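Local atomic coordinates of Oxidored_FMN domain-containing protein ([Pseudomonas] geniculata N1, PDB entry 6L6J), a protein that acts as a 6-hydroxypseudooxynicotine amine oxidase, an oxidoreductase whose structure holds flavin mononucleotide, a four-iron four-sulfur cluster and ADP. Residues A[306-310]-A[311-315]; A[283-286]-A[287-291]; A[213-216]-A[217-221]. All coordinates share one frame; numbering follows the deposited sequence.

Interaction 1: residues A[306-310]-A[311-315]; sequences VSQIR and RGVLD
Val313 and Gly312 fold back onto Gln308 and Ile309 to close helix 302-310 with a Schellman motif, a good example of how a helix stops and leads into the next strand, here 316-319, the eighth of the TIM barrel. The amide of Val313 gives its hydrogen to Gln308 O, five residues back, at 2.9 Å between Val313 N and Gln308 O, while Gly312 N binds Ile309 O over 3.0 Å. These two bonds, six-to-one and five-to-two, define the motif. Leu314 N adds a weak bond to Gln308 O. Gly312 takes the positive phi of 75° that the reversal needs.

The packed side is formed by Gln308, Ile309, Val313 and Leu314. Gln308, bent at chi2, lays OE1 against Val313 CG1 and extends to Leu314 CD1, 3.6 Å from that oxygen. Ile309 starts away from the following residues, but its chain curls back, and CD1 comes within 3.5 Å of Asp315 O. The same methyl stands 4.5 Å from Leu314 CB. Ile282 of the neighbouring helix 279-282 touches both Val313 and Leu314.

The solvent side is looser and belongs to Arg311 and Ser307. Arg311 runs back along the helix beside Ser307, whose OG lies at the edge of the guanidinium. Glu279 bridges from here to the buried amide of Gln308, which is turned 80° from the guanidinium plane: Arg311 NH2 makes a salt bridge with OE2, and Gln308 NE2 bonds to OE1. One carboxylate thus ties the buried and the exposed arms together. The other terminal nitrogen of the guanidinium, Arg311 NH1, gives a hydrogen to Ser307 OG at 3.2 Å, only 13° out of the group's plane.

Interaction 2: residues A[283-286]-A[287-291]; sequences DFVK and KVTSK
Thr289 sits against Val285 near the end of the short, weakly bonded helical turn at about 285-288, and its side chain illustrates how one small residue can serve two surfaces. Its CB lies 4.1 Å from Val285 O. From there the two branches part. CG2 is flanked by both backbone neighbours of CA, which turns it back onto the preceding turn: it rests beside Val285 O and reaches Val285 CG1 at 4.1 Å, the two side chains running alongside each other. OG1, trans to the backbone N (chi1 -178°), faces onward along the chain, accepting a hydrogen bond from the amide of Lys291 at 2.9 Å between Lys291 N and Thr289 OG1. This is an ST turn. The same hydroxyl is also hydrogen-bonded to Ala250 O and Asp251 OD1, so it links the turn to a neighbouring loop.

The backbone supports this placement, since Val285 O accepts from both Val288 N (3.1 Å) and Thr289 N (3.2 Å). One residue earlier in the chain, Phe284 meets Val288 through its ring edge, with CD2 4.1 Å from Val288 CG2.

The segment lies on the outside of the barrel, between helix 241-249 and strands 255-261 and 293-296: Phe284 and Val288 lean on the helix, Val285 and Thr289 touch strand 255-261, and Val285 also reaches Val293 of strand 293-296, the strand that follows.

Interaction 3: residues A[213-216]-A[217-221]; sequences DAVG and DTCAV
Val215 and Cys219 are joined through the backbone, the amide of Cys219 bonding to the carbonyl four residues back at 2.9 Å between Cys219 N and Val215 O. Gly216 CA lies 3.4 Å from Cys219 O, in a CA-H...O contact across the turn.

The side chains gather on the inner side. The chi1 of Val215, -48° measured to CG1, swings the other methyl, CG2, at the residues beyond the turn. It touches Cys219 CB at 3.8 Å and, more distantly, Val221 CG2 at 4.4 Å. Cys219 meets it with CB, not SG. Val221 points toward the turn and is further covered by Leu208, Val211 and Lys212 of helix 197-215.

Polar groups lie on the exposed side of the turn. Asp217 OD1 curls back over the turn and accepts a weak bond from the next amide, 3.2 Å from Thr218 N. Thr218 OG1 is hydrogen-bonded to Lys160 NZ of helix 142-162, a helix that also packs on Val215 through Ala156.

As strand 220-229 begins, Ala220 bonds through its backbone to Asp165 and Val167, and Val221 to Asp254, placing the strand between its neighbours. A tight turn leading from an outer helix into the next parallel strand is characteristic of the TIM barrel; here the strand is the fifth and goes on to carry Arg224, which binds FMN.

Overall arrangement
From the N terminus the three contacts occur in the order interaction 3, interaction 2, interaction 1. They are strictly in series, none enclosing or crossing another. Each closes a short turn that delivers the chain into a parallel barrel strand: the fifth after 213-221, the seventh after 283-291 and the eighth after 306-315. Interactions 1 and 2 adjoin, with centres 12 Å apart, and are joined by a salt bridge of 3.0 Å between Lys286 NZ and Asp315 OD1, linking the entries to the seventh and eighth strands. Interaction 3 stands apart, its nearest atoms about 8 Å from interaction 2 and about 13 Å from interaction 1.

Interaction 1: residues A[306-310]-A[311-315]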
ATOM      1  N   VAL A 306     -11.183  16.839  10.587  1.00 27.16           N
ATOM      2  CA  VAL A 306     -11.857  18.110  10.973  1.00 28.16           C
ATOM      3  C   VAL A 306     -10.786  19.087  11.440  1.00 27.62           C
ATOM      4  O   VAL A 306     -10.769  20.215  10.933  1.00 27.05           O
ATOM      5  CB  VAL A 306     -12.966  17.883  12.015  1.00 28.63           C
ATOM      6  CG1 VAL A 306     -13.332  19.161  12.759  1.00 27.31           C
ATOM      7  CG2 VAL A 306     -14.204  17.284  11.337  1.00 29.13           C
ATOM      8  N   SER A 307      -9.897  18.609  12.314  1.00 31.04           N
ATOM      9  CA  SER A 307      -8.816  19.375  12.999  1.00 28.80           C
ATOM     10  C   SER A 307      -7.838  19.939  11.965  1.00 29.27           C
ATOM     11  O   SER A 307      -7.456  21.106  12.080  1.00 30.76           O
ATOM     12  CB  SER A 307      -8.120  18.506  13.999  1.00 27.63           C
ATOM     13  OG  SER A 307      -7.337  19.272  14.881  1.00 27.92           O
ATOM     14  N   GLN A 308      -7.479  19.142  10.967  1.00 27.91           N
ATOM     15  CA  GLN A 308      -6.538  19.572   9.911  1.00 29.53           C
ATOM     16  C   GLN A 308      -7.074  20.866   9.290  1.00 31.78           C
ATOM     17  O   GLN A 308      -6.246  21.756   8.993  1.00 31.42           O
ATOM     18  CB  GLN A 308      -6.344  18.449   8.880  1.00 29.66           C
ATOM     19  CG  GLN A 308      -5.452  17.305   9.359  1.00 28.32           C
ATOM     20  CD  GLN A 308      -4.003  17.711   9.412  1.00 25.14           C
ATOM     21  OE1 GLN A 308      -3.482  18.327   8.499  1.00 26.18           O
ATOM     22  NE2 GLN A 308      -3.346  17.403  10.501  1.00 24.11           N
ATOM     23  N   ILE A 309      -8.403  20.954   9.116  1.00 34.21           N
ATOM     24  CA  ILE A 309      -9.110  22.099   8.448  1.00 36.52           C
ATOM     25  C   ILE A 309      -9.229  23.303   9.408  1.00 33.16           C
ATOM     26  O   ILE A 309      -8.812  24.422   9.038  1.00 30.29           O
ATOM     27  CB  ILE A 309     -10.512  21.693   7.933  1.00 37.90           C
ATOM     28  CG1 ILE A 309     -10.520  20.370   7.142  1.00 38.99           C
ATOM     29  CG2 ILE A 309     -11.117  22.847   7.132  1.00 34.87           C
ATOM     30  CD1 ILE A 309      -9.696  20.374   5.860  1.00 38.09           C
ATOM     31  N   ARG A 310      -9.796  23.069  10.586  1.00 32.94           N
ATOM     32  CA  ARG A 310     -10.041  24.090  11.640  1.00 35.74           C
ATOM     33  C   ARG A 310      -8.732  24.812  11.979  1.00 34.09           C
ATOM     34  O   ARG A 310      -8.773  26.032  12.077  1.00 36.00           O
ATOM     35  CB  ARG A 310     -10.611  23.462  12.923  1.00 39.12           C
ATOM     36  CG  ARG A 310     -11.966  22.776  12.777  1.00 38.99           C
ATOM     37  CD  ARG A 310     -13.157  23.698  12.927  1.00 44.08           C
ATOM     38  NE  ARG A 310     -14.398  22.928  13.024  1.00 51.11           N
ATOM     39  CZ  ARG A 310     -15.614  23.342  12.640  1.00 49.73           C
ATOM     40  NH1 ARG A 310     -15.797  24.548  12.113  1.00 42.73           N
ATOM     41  NH2 ARG A 310     -16.642  22.517  12.777  1.00 50.84           N
ATOM     42  N   ARG A 311      -7.618  24.086  12.123  1.00 32.92           N
ATOM     43  CA  ARG A 311      -6.296  24.648  12.550  1.00 31.80           C
ATOM     44  C   ARG A 311      -5.516  25.169  11.329  1.00 30.53           C
ATOM     45  O   ARG A 311      -4.376  25.621  11.510  1.00 25.71           O
ATOM     46  CB  ARG A 311      -5.499  23.606  13.336  1.00 29.78           C
ATOM     47  CG  ARG A 311      -6.215  23.101  14.584  1.00 32.28           C
ATOM     48  CD  ARG A 311      -5.663  21.800  15.143  1.00 34.58           C
ATOM     49  NE  ARG A 311      -4.264  21.637  14.752  1.00 37.79           N
ATOM     50  CZ  ARG A 311      -3.758  20.673  13.986  1.00 34.86           C
ATOM     51  NH1 ARG A 311      -4.498  19.674  13.536  1.00 37.00           N
ATOM     52  NH2 ARG A 311      -2.479  20.705  13.692  1.00 35.97           N
ATOM     53  N   GLY A 312      -6.122  25.130  10.137  1.00 29.68           N
ATOM     54  CA  GLY A 312      -5.625  25.844   8.940  1.00 31.28           C
ATOM     55  C   GLY A 312      -4.412  25.173   8.301  1.00 30.90           C
ATOM     56  O   GLY A 312      -3.604  25.867   7.618  1.00 31.57           O
ATOM     57  N   VAL A 313      -4.273  23.861   8.481  1.00 29.71           N
ATOM     58  CA  VAL A 313      -3.160  23.079   7.866  1.00 30.86           C
ATOM     59  C   VAL A 313      -3.492  22.829   6.384  1.00 31.26           C
ATOM     60  O   VAL A 313      -2.613  23.100   5.526  1.00 29.07           O
ATOM     61  CB  VAL A 313      -2.920  21.766   8.618  1.00 29.92           C
ATOM     62  CG1 VAL A 313      -1.745  21.013   8.034  1.00 29.67           C
ATOM     63  CG2 VAL A 313      -2.736  22.003  10.102  1.00 30.37           C
ATOM     64  N   LEU A 314      -4.725  22.385   6.114  1.00 29.94           N
ATOM     65  CA  LEU A 314      -5.224  22.006   4.766  1.00 32.74           C
ATOM     66  C   LEU A 314      -6.590  22.643   4.476  1.00 32.33           C
ATOM     67  O   LEU A 314      -7.324  22.973   5.430  1.00 34.71           O
ATOM     68  CB  LEU A 314      -5.347  20.474   4.712  1.00 33.18           C
ATOM     69  CG  LEU A 314      -4.078  19.676   5.020  1.00 30.22           C
ATOM     70  CD1 LEU A 314      -4.370  18.186   5.047  1.00 30.13           C
ATOM     71  CD2 LEU A 314      -2.996  19.991   4.009  1.00 29.60           C
ATOM     72  N   ASP A 315      -6.942  22.748   3.197  1.00 32.42           N
ATOM     73  CA  ASP A 315      -8.330  23.043   2.745  1.00 29.68           C
ATOM     74  C   ASP A 315      -8.997  21.718   2.394  1.00 29.17           C
ATOM     75  O   ASP A 315     -10.209  21.598   2.617  1.00 27.91           O
ATOM     76  CB  ASP A 315      -8.325  24.013   1.573  1.00 28.50           C
ATOM     77  CG  ASP A 315      -7.662  25.313   1.961  1.00 30.94           C
ATOM     78  OD1 ASP A 315      -8.240  26.019   2.819  1.00 28.45           O
ATOM     79  OD2 ASP A 315      -6.528  25.573   1.447  1.00 32.53           O
TER

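Interaction 2: residues A[283-286]-A[287-291]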
ATOM      1  N   ASP A 283       2.818  22.286   6.692  1.00 34.02           N
ATOM      2  CA  ASP A 283       2.243  23.297   7.638  1.00 36.48           C
ATOM      3  C   ASP A 283       2.379  24.720   7.094  1.00 34.41           C
ATOM      4  O   ASP A 283       1.484  25.527   7.324  1.00 35.69           O
ATOM      5  CB  ASP A 283       3.014  23.317   8.973  1.00 42.25           C
ATOM      6  CG  ASP A 283       2.170  23.179  10.231  1.00 48.44           C
ATOM      7  OD1 ASP A 283       0.979  22.750  10.104  1.00 57.43           O
ATOM      8  OD2 ASP A 283       2.707  23.456  11.327  1.00 36.47           O
ATOM      9  N   PHE A 284       3.512  25.025   6.464  1.00 36.31           N
ATOM     10  CA  PHE A 284       3.895  26.397   6.036  1.00 37.74           C
ATOM     11  C   PHE A 284       3.117  26.814   4.771  1.00 36.66           C
ATOM     12  O   PHE A 284       2.999  28.028   4.499  1.00 37.28           O
ATOM     13  CB  PHE A 284       5.406  26.479   5.779  1.00 34.37           C
ATOM     14  CG  PHE A 284       5.834  25.920   4.443  1.00 35.28           C
ATOM     15  CD1 PHE A 284       6.073  24.553   4.286  1.00 36.83           C
ATOM     16  CD2 PHE A 284       6.002  26.753   3.346  1.00 32.36           C
ATOM     17  CE1 PHE A 284       6.506  24.035   3.072  1.00 33.76           C
ATOM     18  CE2 PHE A 284       6.414  26.232   2.128  1.00 34.06           C
ATOM     19  CZ  PHE A 284       6.674  24.877   1.994  1.00 34.71           C
ATOM     20  N   VAL A 285       2.659  25.846   3.987  1.00 33.88           N
ATOM     21  CA  VAL A 285       2.126  26.087   2.614  1.00 34.95           C
ATOM     22  C   VAL A 285       0.947  27.069   2.673  1.00 31.27           C
ATOM     23  O   VAL A 285       0.942  27.984   1.848  1.00 31.06           O
ATOM     24  CB  VAL A 285       1.749  24.767   1.905  1.00 33.89           C
ATOM     25  CG1 VAL A 285       1.101  25.019   0.549  1.00 34.35           C
ATOM     26  CG2 VAL A 285       2.959  23.865   1.740  1.00 33.07           C
ATOM     27  N   LYS A 286       0.001  26.901   3.604  1.00 32.54           N
ATOM     28  CA  LYS A 286      -1.218  27.767   3.672  1.00 34.81           C
ATOM     29  C   LYS A 286      -0.879  29.202   4.110  1.00 34.64           C
ATOM     30  O   LYS A 286      -1.658  30.092   3.788  1.00 36.72           O
ATOM     31  CB  LYS A 286      -2.311  27.159   4.558  1.00 35.01           C
ATOM     32  CG  LYS A 286      -3.309  26.306   3.786  1.00 37.19           C
ATOM     33  CD  LYS A 286      -4.564  25.930   4.550  1.00 37.70           C
ATOM     34  CE  LYS A 286      -5.521  27.082   4.749  1.00 36.27           C
ATOM     35  NZ  LYS A 286      -5.881  27.727   3.461  1.00 37.66           N
ATOM     36  N   LYS A 287       0.249  29.439   4.783  1.00 36.69           N
ATOM     37  CA  LYS A 287       0.717  30.808   5.135  1.00 37.14           C
ATOM     38  C   LYS A 287       1.231  31.543   3.886  1.00 35.32           C
ATOM     39  O   LYS A 287       1.243  32.776   3.921  1.00 34.12           O
ATOM     40  CB  LYS A 287       1.780  30.742   6.235  1.00 42.06           C
ATOM     41  CG  LYS A 287       1.315  30.094   7.537  1.00 47.65           C
ATOM     42  CD  LYS A 287       1.158  31.055   8.710  1.00 55.42           C
ATOM     43  CE  LYS A 287       0.021  32.054   8.577  1.00 55.16           C
ATOM     44  NZ  LYS A 287      -0.471  32.487   9.907  1.00 51.63           N
ATOM     45  N   VAL A 288       1.620  30.836   2.820  1.00 33.59           N
ATOM     46  CA  VAL A 288       2.286  31.454   1.632  1.00 36.21           C
ATOM     47  C   VAL A 288       1.283  31.698   0.502  1.00 36.12           C
ATOM     48  O   VAL A 288       1.393  32.761  -0.154  1.00 36.17           O
ATOM     49  CB  VAL A 288       3.465  30.602   1.127  1.00 40.40           C
ATOM     50  CG1 VAL A 288       4.078  31.203  -0.130  1.00 38.41           C
ATOM     51  CG2 VAL A 288       4.531  30.408   2.214  1.00 41.40           C
ATOM     52  N   THR A 289       0.388  30.736   0.255  1.00 36.32           N
ATOM     53  CA  THR A 289      -0.606  30.748  -0.859  1.00 37.31           C
ATOM     54  C   THR A 289      -2.004  31.046  -0.308  1.00 36.90           C
ATOM     55  O   THR A 289      -2.352  30.531   0.766  1.00 36.29           O
ATOM     56  CB  THR A 289      -0.633  29.427  -1.657  1.00 36.11           C
ATOM     57  OG1 THR A 289      -1.579  29.579  -2.722  1.00 36.03           O
ATOM     58  CG2 THR A 289      -1.012  28.206  -0.841  1.00 32.68           C
ATOM     59  N   SER A 290      -2.785  31.824  -1.052  1.00 38.78           N
ATOM     60  CA  SER A 290      -4.236  32.041  -0.805  1.00 42.02           C
ATOM     61  C   SER A 290      -5.050  30.879  -1.411  1.00 39.48           C
ATOM     62  O   SER A 290      -6.252  30.808  -1.144  1.00 38.80           O
ATOM     63  CB  SER A 290      -4.682  33.402  -1.334  1.00 40.49           C
ATOM     64  OG  SER A 290      -4.532  33.486  -2.748  1.00 39.08           O
ATOM     65  N   LYS A 291      -4.398  29.993  -2.171  1.00 37.34           N
ATOM     66  CA  LYS A 291      -5.033  28.908  -2.957  1.00 34.92           C
ATOM     67  C   LYS A 291      -5.342  27.700  -2.076  1.00 31.70           C
ATOM     68  O   LYS A 291      -4.691  27.459  -1.064  1.00 30.10           O
ATOM     69  CB  LYS A 291      -4.107  28.485  -4.097  1.00 37.39           C
ATOM     70  CG  LYS A 291      -3.723  29.600  -5.061  1.00 37.65           C
ATOM     71  CD  LYS A 291      -4.912  30.152  -5.847  1.00 34.73           C
ATOM     72  CE  LYS A 291      -4.515  31.243  -6.812  1.00 32.73           C
ATOM     73  NZ  LYS A 291      -5.607  31.556  -7.755  1.00 32.58           N
TER

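Interaction 3: residues A[213-216]-A[217-221]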
ATOM      1  N   ASP A 213      -2.466  28.543 -19.608  1.00 43.82           N
ATOM      2  CA  ASP A 213      -2.908  29.260 -20.837  1.00 46.85           C
ATOM      3  C   ASP A 213      -3.690  28.272 -21.701  1.00 44.68           C
ATOM      4  O   ASP A 213      -4.695  28.665 -22.286  1.00 43.78           O
ATOM      5  CB  ASP A 213      -1.737  29.908 -21.589  1.00 54.79           C
ATOM      6  CG  ASP A 213      -0.857  30.800 -20.712  1.00 65.22           C
ATOM      7  OD1 ASP A 213      -1.371  31.316 -19.656  1.00 61.04           O
ATOM      8  OD2 ASP A 213       0.354  30.955 -21.057  1.00 62.10           O
ATOM      9  N   ALA A 214      -3.256  27.016 -21.730  1.00 45.55           N
ATOM     10  CA  ALA A 214      -3.845  25.944 -22.563  1.00 42.55           C
ATOM     11  C   ALA A 214      -5.293  25.649 -22.129  1.00 40.93           C
ATOM     12  O   ALA A 214      -6.168  25.677 -23.004  1.00 40.29           O
ATOM     13  CB  ALA A 214      -2.964  24.719 -22.510  1.00 41.62           C
ATOM     14  N   VAL A 215      -5.547  25.357 -20.849  1.00 40.27           N
ATOM     15  CA  VAL A 215      -6.825  24.715 -20.401  1.00 41.47           C
ATOM     16  C   VAL A 215      -7.448  25.432 -19.194  1.00 44.96           C
ATOM     17  O   VAL A 215      -8.431  24.874 -18.655  1.00 48.29           O
ATOM     18  CB  VAL A 215      -6.604  23.226 -20.059  1.00 41.86           C
ATOM     19  CG1 VAL A 215      -5.837  22.509 -21.151  1.00 41.35           C
ATOM     20  CG2 VAL A 215      -5.919  23.021 -18.716  1.00 41.06           C
ATOM     21  N   GLY A 216      -6.934  26.605 -18.796  1.00 45.88           N
ATOM     22  CA  GLY A 216      -7.219  27.249 -17.496  1.00 43.45           C
ATOM     23  C   GLY A 216      -8.610  27.866 -17.395  1.00 43.82           C
ATOM     24  O   GLY A 216      -9.061  28.072 -16.256  1.00 44.69           O
ATOM     25  N   ASP A 217      -9.250  28.192 -18.526  1.00 46.27           N
ATOM     26  CA  ASP A 217     -10.595  28.840 -18.576  1.00 43.02           C
ATOM     27  C   ASP A 217     -11.617  27.923 -17.886  1.00 40.65           C
ATOM     28  O   ASP A 217     -12.393  28.442 -17.076  1.00 42.06           O
ATOM     29  CB  ASP A 217     -11.012  29.233 -20.003  1.00 43.44           C
ATOM     30  CG  ASP A 217     -10.662  28.239 -21.116  1.00 47.37           C
ATOM     31  OD1 ASP A 217     -10.003  27.202 -20.829  1.00 44.20           O
ATOM     32  OD2 ASP A 217     -11.048  28.515 -22.285  1.00 46.24           O
ATOM     33  N   THR A 218     -11.578  26.614 -18.152  1.00 41.37           N
ATOM     34  CA  THR A 218     -12.608  25.613 -17.729  1.00 40.32           C
ATOM     35  C   THR A 218     -12.027  24.484 -16.852  1.00 39.17           C
ATOM     36  O   THR A 218     -12.815  23.843 -16.126  1.00 38.28           O
ATOM     37  CB  THR A 218     -13.278  24.998 -18.965  1.00 39.84           C
ATOM     38  OG1 THR A 218     -12.257  24.446 -19.802  1.00 34.82           O
ATOM     39  CG2 THR A 218     -14.108  26.008 -19.726  1.00 37.96           C
ATOM     40  N   CYS A 219     -10.727  24.185 -16.949  1.00 36.52           N
ATOM     41  CA  CYS A 219     -10.039  23.203 -16.062  1.00 34.23           C
ATOM     42  C   CYS A 219      -9.210  23.937 -15.003  1.00 31.15           C
ATOM     43  O   CYS A 219      -8.513  24.905 -15.358  1.00 31.17           O
ATOM     44  CB  CYS A 219      -9.119  22.287 -16.849  1.00 33.96           C
ATOM     45  SG  CYS A 219      -9.968  21.431 -18.189  1.00 35.76           S
ATOM     46  N   ALA A 220      -9.299  23.505 -13.749  1.00 27.70           N
ATOM     47  CA  ALA A 220      -8.335  23.887 -12.698  1.00 30.74           C
ATOM     48  C   ALA A 220      -6.960  23.289 -13.053  1.00 31.88           C
ATOM     49  O   ALA A 220      -6.913  22.163 -13.595  1.00 37.81           O
ATOM     50  CB  ALA A 220      -8.816  23.407 -11.356  1.00 30.92           C
ATOM     51  N   VAL A 221      -5.876  24.018 -12.810  1.00 30.01           N
ATOM     52  CA  VAL A 221      -4.482  23.525 -13.018  1.00 29.15           C
ATOM     53  C   VAL A 221      -3.845  23.285 -11.653  1.00 28.72           C
ATOM     54  O   VAL A 221      -3.631  24.275 -10.929  1.00 27.45           O
ATOM     55  CB  VAL A 221      -3.669  24.534 -13.824  1.00 28.73           C
ATOM     56  CG1 VAL A 221      -2.292  23.990 -14.138  1.00 28.28           C
ATOM     57  CG2 VAL A 221      -4.430  24.934 -15.077  1.00 30.20           C
TER